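Local coordinates for histidine triad protein (Bacillus subtilis, PDB 1Y23) that belongs to the histidine triad (HIT) family, so it probably binds nucleotides and hydrolyses phosphoramidate or similar nucleotide conjugates, at residues 35-40 / 104-109; 44-49 / 98-103. One frame throughout, in Å; residues are numbered along the deposited sequence.

Contact 1 (35-40 / 104-109)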
loop_
_atom_site.group_PDB
_atom_site.type_symbol
_atom_site.label_atom_id
_atom_site.label_comp_id
_atom_site.label_asym_id
_atom_site.label_seq_id
_atom_site.Cartn_x
_atom_site.Cartn_y
_atom_site.Cartn_z
ATOM N N SER B 35 14.288 -9.098 7.038
ATOM C CA SER B 35 14.367 -9.837 5.777
ATOM C C SER B 35 15.106 -8.994 4.738
ATOM O O SER B 35 15.724 -9.527 3.811
ATOM C CB SER B 35 12.964 -10.164 5.252
ATOM O OG SER B 35 12.215 -10.909 6.199
ATOM N N GLN B 36 15.034 -7.676 4.909
ATOM C CA GLN B 36 15.668 -6.719 4.004
ATOM C C GLN B 36 15.604 -7.128 2.532
ATOM O O GLN B 36 16.636 -7.400 1.917
ATOM C CB GLN B 36 17.136 -6.490 4.387
ATOM C CG GLN B 36 17.363 -5.694 5.667
ATOM C CD GLN B 36 16.822 -4.266 5.592
ATOM O OE1 GLN B 36 17.271 -3.445 4.780
ATOM N NE2 GLN B 36 15.852 -3.966 6.444
ATOM N N VAL B 37 14.398 -7.180 1.973
ATOM C CA VAL B 37 14.225 -7.526 0.566
ATOM C C VAL B 37 15.172 -6.642 -0.233
ATOM O O VAL B 37 15.724 -7.052 -1.253
ATOM C CB VAL B 37 12.776 -7.266 0.104
ATOM C CG1 VAL B 37 12.753 -6.842 -1.356
ATOM C CG2 VAL B 37 11.947 -8.518 0.292
ATOM N N THR B 38 15.329 -5.413 0.240
ATOM C CA THR B 38 16.229 -4.447 -0.369
ATOM C C THR B 38 16.765 -3.628 0.796
ATOM O O THR B 38 16.174 -3.618 1.875
ATOM C CB THR B 38 15.509 -3.509 -1.386
ATOM O OG1 THR B 38 14.500 -2.736 -0.719
ATOM C CG2 THR B 38 14.864 -4.327 -2.504
ATOM N N LYS B 39 17.896 -2.966 0.591
ATOM C CA LYS B 39 18.493 -2.153 1.639
ATOM C C LYS B 39 17.540 -1.010 1.985
ATOM O O LYS B 39 17.257 -0.148 1.149
ATOM C CB LYS B 39 19.836 -1.600 1.158
ATOM C CG LYS B 39 20.721 -1.056 2.264
ATOM C CD LYS B 39 22.058 -0.591 1.708
ATOM C CE LYS B 39 23.019 -0.217 2.818
ATOM N NZ LYS B 39 24.305 0.287 2.259
ATOM N N GLY B 40 17.042 -1.020 3.218
ATOM C CA GLY B 40 16.124 0.015 3.663
ATOM C C GLY B 40 14.700 -0.494 3.853
ATOM O O GLY B 40 13.800 0.274 4.195
ATOM N N HIS B 104 4.679 -2.435 4.024
ATOM C CA HIS B 104 6.074 -2.579 3.621
ATOM C C HIS B 104 6.452 -1.368 2.784
ATOM O O HIS B 104 5.713 -0.980 1.876
ATOM C CB HIS B 104 6.303 -3.801 2.726
ATOM C CG HIS B 104 6.118 -5.116 3.406
ATOM N ND1 HIS B 104 4.918 -5.797 3.398
ATOM C CD2 HIS B 104 6.993 -5.907 4.070
ATOM C CE1 HIS B 104 5.067 -6.952 4.022
ATOM N NE2 HIS B 104 6.316 -7.044 4.439
ATOM N N ILE B 105 7.595 -0.776 3.092
ATOM C CA ILE B 105 8.099 0.348 2.320
ATOM C C ILE B 105 9.354 -0.201 1.661
ATOM O O ILE B 105 10.401 -0.329 2.296
ATOM C CB ILE B 105 8.444 1.545 3.219
ATOM C CG1 ILE B 105 7.156 2.063 3.874
ATOM C CG2 ILE B 105 9.118 2.637 2.400
ATOM C CD1 ILE B 105 7.335 3.324 4.682
ATOM N N ILE B 106 9.240 -0.541 0.383
ATOM C CA ILE B 106 10.358 -1.141 -0.326
ATOM C C ILE B 106 11.048 -0.254 -1.347
ATOM O O ILE B 106 10.493 0.067 -2.393
ATOM C CB ILE B 106 9.909 -2.445 -1.011
ATOM C CG1 ILE B 106 9.244 -3.366 0.027
ATOM C CG2 ILE B 106 11.104 -3.141 -1.643
ATOM C CD1 ILE B 106 8.405 -4.486 -0.570
ATOM N N PRO B 107 12.279 0.176 -1.037
ATOM C CA PRO B 107 13.021 1.025 -1.971
ATOM C C PRO B 107 13.501 0.120 -3.099
ATOM O O PRO B 107 13.763 -1.066 -2.877
ATOM C CB PRO B 107 14.166 1.560 -1.114
ATOM C CG PRO B 107 14.436 0.418 -0.187
ATOM C CD PRO B 107 13.042 -0.025 0.209
ATOM N N ARG B 108 13.586 0.663 -4.307
ATOM C CA ARG B 108 14.022 -0.117 -5.463
ATOM C C ARG B 108 15.345 0.409 -6.005
ATOM O O ARG B 108 15.556 1.619 -6.081
ATOM C CB ARG B 108 12.946 -0.085 -6.561
ATOM C CG ARG B 108 11.630 -0.745 -6.158
ATOM C CD ARG B 108 11.833 -2.244 -5.866
ATOM N NE ARG B 108 11.972 -3.053 -7.074
ATOM C CZ ARG B 108 10.990 -3.279 -7.945
ATOM N NH1 ARG B 108 11.208 -4.026 -9.016
ATOM N NH2 ARG B 108 9.782 -2.770 -7.744
ATOM N N TYR B 109 16.236 -0.503 -6.378
ATOM C CA TYR B 109 17.542 -0.116 -6.908
ATOM C C TYR B 109 17.821 -0.728 -8.282
ATOM O O TYR B 109 18.828 -0.416 -8.917
ATOM C CB TYR B 109 18.639 -0.525 -5.925
ATOM C CG TYR B 109 18.455 0.039 -4.529
ATOM C CD1 TYR B 109 17.971 -0.758 -3.491
ATOM C CD2 TYR B 109 18.771 1.370 -4.247
ATOM C CE1 TYR B 109 17.810 -0.242 -2.202
ATOM C CE2 TYR B 109 18.613 1.898 -2.961
ATOM C CZ TYR B 109 18.136 1.087 -1.946
ATOM O OH TYR B 109 17.998 1.590 -0.672
#

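Contact 2 (44-49 / 98-103). With ZN (zinc ion), chain G.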
loop_
_atom_site.group_PDB
_atom_site.type_symbol
_atom_site.label_atom_id
_atom_site.label_comp_id
_atom_site.label_asym_id
_atom_site.label_seq_id
_atom_site.Cartn_x
_atom_site.Cartn_y
_atom_site.Cartn_z
ATOM N N VAL B 44 6.031 -0.369 8.647
ATOM C CA VAL B 44 5.334 0.709 9.331
ATOM C C VAL B 44 4.047 0.114 9.879
ATOM O O VAL B 44 3.166 -0.314 9.122
ATOM C CB VAL B 44 4.980 1.867 8.373
ATOM C CG1 VAL B 44 4.335 3.001 9.139
ATOM C CG2 VAL B 44 6.221 2.352 7.651
ATOM N N ILE B 45 3.944 0.076 11.199
ATOM C CA ILE B 45 2.768 -0.489 11.831
ATOM C C ILE B 45 2.199 0.435 12.899
ATOM O O ILE B 45 2.897 1.300 13.417
ATOM C CB ILE B 45 3.105 -1.857 12.494
ATOM C CG1 ILE B 45 3.825 -1.646 13.827
ATOM C CG2 ILE B 45 4.036 -2.659 11.581
ATOM C CD1 ILE B 45 4.074 -2.923 14.604
ATOM N N PRO B 46 0.901 0.286 13.212
ATOM C CA PRO B 46 0.253 1.107 14.239
ATOM C C PRO B 46 0.489 0.362 15.546
ATOM O O PRO B 46 0.608 -0.858 15.533
ATOM C CB PRO B 46 -1.210 1.070 13.828
ATOM C CG PRO B 46 -1.338 -0.320 13.311
ATOM C CD PRO B 46 -0.107 -0.460 12.440
ATOM N N LYS B 47 0.572 1.072 16.663
ATOM C CA LYS B 47 0.797 0.403 17.936
ATOM C C LYS B 47 -0.460 -0.354 18.343
ATOM O O LYS B 47 -0.382 -1.383 19.008
ATOM C CB LYS B 47 1.195 1.419 19.009
ATOM C CG LYS B 47 2.532 2.138 18.726
ATOM C CD LYS B 47 2.995 2.988 19.919
ATOM C CE LYS B 47 4.328 3.675 19.657
ATOM N NZ LYS B 47 4.822 4.427 20.847
ATOM N N THR B 48 -1.623 0.153 17.945
ATOM C CA THR B 48 -2.878 -0.517 18.265
ATOM C C THR B 48 -2.866 -1.858 17.530
ATOM O O THR B 48 -2.480 -1.917 16.363
ATOM C CB THR B 48 -4.088 0.303 17.775
ATOM O OG1 THR B 48 -4.057 1.608 18.367
ATOM C CG2 THR B 48 -5.387 -0.389 18.147
ATOM N N HIS B 49 -3.269 -2.936 18.195
ATOM C CA HIS B 49 -3.271 -4.228 17.527
ATOM C C HIS B 49 -4.467 -4.340 16.592
ATOM O O HIS B 49 -5.578 -4.657 17.008
ATOM C CB HIS B 49 -3.281 -5.382 18.542
ATOM C CG HIS B 49 -3.215 -6.749 17.917
ATOM N ND1 HIS B 49 -2.134 -7.188 17.181
ATOM C CD2 HIS B 49 -4.095 -7.782 17.937
ATOM C CE1 HIS B 49 -2.347 -8.428 16.777
ATOM N NE2 HIS B 49 -3.528 -8.813 17.223
ATOM N N VAL B 98 2.042 -12.412 9.698
ATOM C CA VAL B 98 1.773 -11.933 11.057
ATOM C C VAL B 98 0.430 -11.211 11.024
ATOM O O VAL B 98 0.231 -10.300 10.219
ATOM C CB VAL B 98 2.872 -10.950 11.554
ATOM C CG1 VAL B 98 2.499 -10.393 12.920
ATOM C CG2 VAL B 98 4.216 -11.659 11.632
ATOM N N PHE B 99 -0.496 -11.613 11.891
ATOM C CA PHE B 99 -1.810 -10.981 11.897
ATOM C C PHE B 99 -1.919 -9.645 12.640
ATOM O O PHE B 99 -2.778 -9.463 13.503
ATOM C CB PHE B 99 -2.881 -11.955 12.405
ATOM C CG PHE B 99 -3.168 -13.101 11.456
ATOM C CD1 PHE B 99 -3.016 -12.946 10.073
ATOM C CD2 PHE B 99 -3.626 -14.326 11.946
ATOM C CE1 PHE B 99 -3.306 -13.992 9.187
ATOM C CE2 PHE B 99 -3.923 -15.385 11.073
ATOM C CZ PHE B 99 -3.764 -15.214 9.687
ATOM N N HIS B 100 -1.042 -8.715 12.274
ATOM C CA HIS B 100 -1.023 -7.363 12.835
ATOM C C HIS B 100 -0.743 -6.506 11.606
ATOM O O HIS B 100 0.255 -6.718 10.919
ATOM C CB HIS B 100 0.089 -7.214 13.886
ATOM C CG HIS B 100 0.082 -5.897 14.608
ATOM N ND1 HIS B 100 0.532 -5.755 15.905
ATOM C CD2 HIS B 100 -0.286 -4.654 14.204
ATOM C CE1 HIS B 100 0.443 -4.488 16.267
ATOM N NE2 HIS B 100 -0.048 -3.799 15.256
ATOM N N TYR B 101 -1.635 -5.561 11.315
ATOM C CA TYR B 101 -1.486 -4.710 10.135
ATOM C C TYR B 101 -0.098 -4.102 10.019
ATOM O O TYR B 101 0.433 -3.556 10.985
ATOM C CB TYR B 101 -2.527 -3.575 10.132
ATOM C CG TYR B 101 -2.438 -2.668 8.914
ATOM C CD1 TYR B 101 -3.097 -2.995 7.721
ATOM C CD2 TYR B 101 -1.632 -1.523 8.930
ATOM C CE1 TYR B 101 -2.949 -2.207 6.575
ATOM C CE2 TYR B 101 -1.474 -0.730 7.795
ATOM C CZ TYR B 101 -2.133 -1.075 6.616
ATOM O OH TYR B 101 -1.964 -0.308 5.481
ATOM N N HIS B 102 0.481 -4.208 8.829
ATOM C CA HIS B 102 1.790 -3.636 8.559
ATOM C C HIS B 102 1.918 -3.271 7.091
ATOM O O HIS B 102 1.362 -3.937 6.220
ATOM C CB HIS B 102 2.929 -4.588 8.968
ATOM C CG HIS B 102 2.792 -5.983 8.434
ATOM N ND1 HIS B 102 1.846 -6.870 8.900
ATOM C CD2 HIS B 102 3.508 -6.655 7.503
ATOM C CE1 HIS B 102 1.986 -8.028 8.283
ATOM N NE2 HIS B 102 2.990 -7.926 7.429
ATOM N N MET B 103 2.643 -2.190 6.833
ATOM C CA MET B 103 2.872 -1.708 5.482
ATOM C C MET B 103 4.354 -1.857 5.177
ATOM O O MET B 103 5.194 -1.477 5.993
ATOM C CB MET B 103 2.487 -0.232 5.386
ATOM C CG MET B 103 2.744 0.399 4.032
ATOM S SD MET B 103 1.359 0.185 2.893
ATOM C CE MET B 103 0.600 1.806 2.996
HETATM ZN ZN ZN G . 0.033 -7.258 17.301
#

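Contact 1 (35-40 / 104-109)
Tyr109 OH donates a short hydrogen bond of 2.6 Å to Lys39 O, the phenol coming in from 22° outside the carbonyl plane while the oxygen lies in the plane of the ring, at its edge. A second hydroxyl works in the reverse direction. Thr38 OG1, set between its own backbone N and carbonyl carbon (chi1 62°), donates to a lone pair of Pro107 O, in the carbonyl plane, at 2.8 Å. Proline suits this place through its ring, whose CG and CD form a compact surface against Thr38 OG1; Pro107 CG also lies 3.2 Å from Lys39 O. Within the loop, Gln36 OE1 accepts from Gly40 N at 2.9 Å and so ties the loop together. Glycine fits at Gly40 because a CB there would jam against the preceding carbonyl and crowd Pro107 CG. Further out, Val37 CG1 meets Ile106 CG2 at 4.1 Å, and Trp119 of the second subunit packs on both residues. A phenylalanine in place of Tyr109 would probably leave Lys39 O without this donor and allow the loop more movement. Two hydroxyls thus satisfy one carbonyl on each side, joining an irregular loop to the end of strand 103-108 without strand pairing.

Contact 2 (44-49 / 98-103)
His49 turns the edge of its imidazole toward the face of the His100 ring, with the planes nearly perpendicular and the centroids 4.8 Å apart. The shared zinc ion, held by both ND1 atoms at 2.2 Å from His49 and 2.1 Å from His100, accounts for much of this T-shaped, offset pairing. Histidine suits both places because ND1 can ligate the metal, and in His100 the other ring nitrogen is used too: NE2 donates to Pro46 O at 3.0 Å, approaching close to the line of the carbonyl bond, although the oxygen sits 19° out of the ring plane. With CG anti to the backbone N (chi1 -174°), the His100 ring reaches segment 44-49 and is sandwiched between His49 CA and Ile45 CD1, one over each face near the rim. The His102 ring leads away from 44-49; its CG lies between the backbone N and the carbonyl carbon (chi1 51°), which turns ND1 back to donate to His100 O at 2.6 Å, in the imidazole plane, and is likely to steady the backbone of the zinc ligand. His102 CB packs against Ile45 CG2 at 3.4 Å. Pro46 CD comes to the edge of the Tyr101 ring. Val44 and Met103 close the contact as an antiparallel hydrogen-bonded pair. Residues His100 to Ile106 fit the HIT motif, with His100 its first histidine. Helix 8-13 covers Ile45 and His100 with Phe9 and Ile13, while Cys7 and Cys10 complete the zinc site; strand 28-32 flanks Val44 and Ile45, strand 83-90 backs Tyr101 and Met103, and Met103 meets Met103 of the second subunit.

How the contacts relate
From the N terminus, strand 28-32 runs into the loop at 35-40, the first half of contact 1, and the chain returns along strand 42-46, whose last three residues begin segment 44-49 and open contact 2. Helices 58-62 and 67-79 and strand 83-90 follow before 98-103 closes contact 2; the chain then enters strand 103-108, and 104-109 closes contact 1. The shorter loop therefore lies wholly within the longer one. Strands 42-46 and 103-108 are sheet neighbours, and the contacts meet there, Ile105 CD1 packing against Val44 CG2 at 3.3 Å. Contact 2 joins the zinc end of this pair; contact 1 ties the far end of strand 103-108 to the loop between strands 28-32 and 42-46. Both also touch the second subunit.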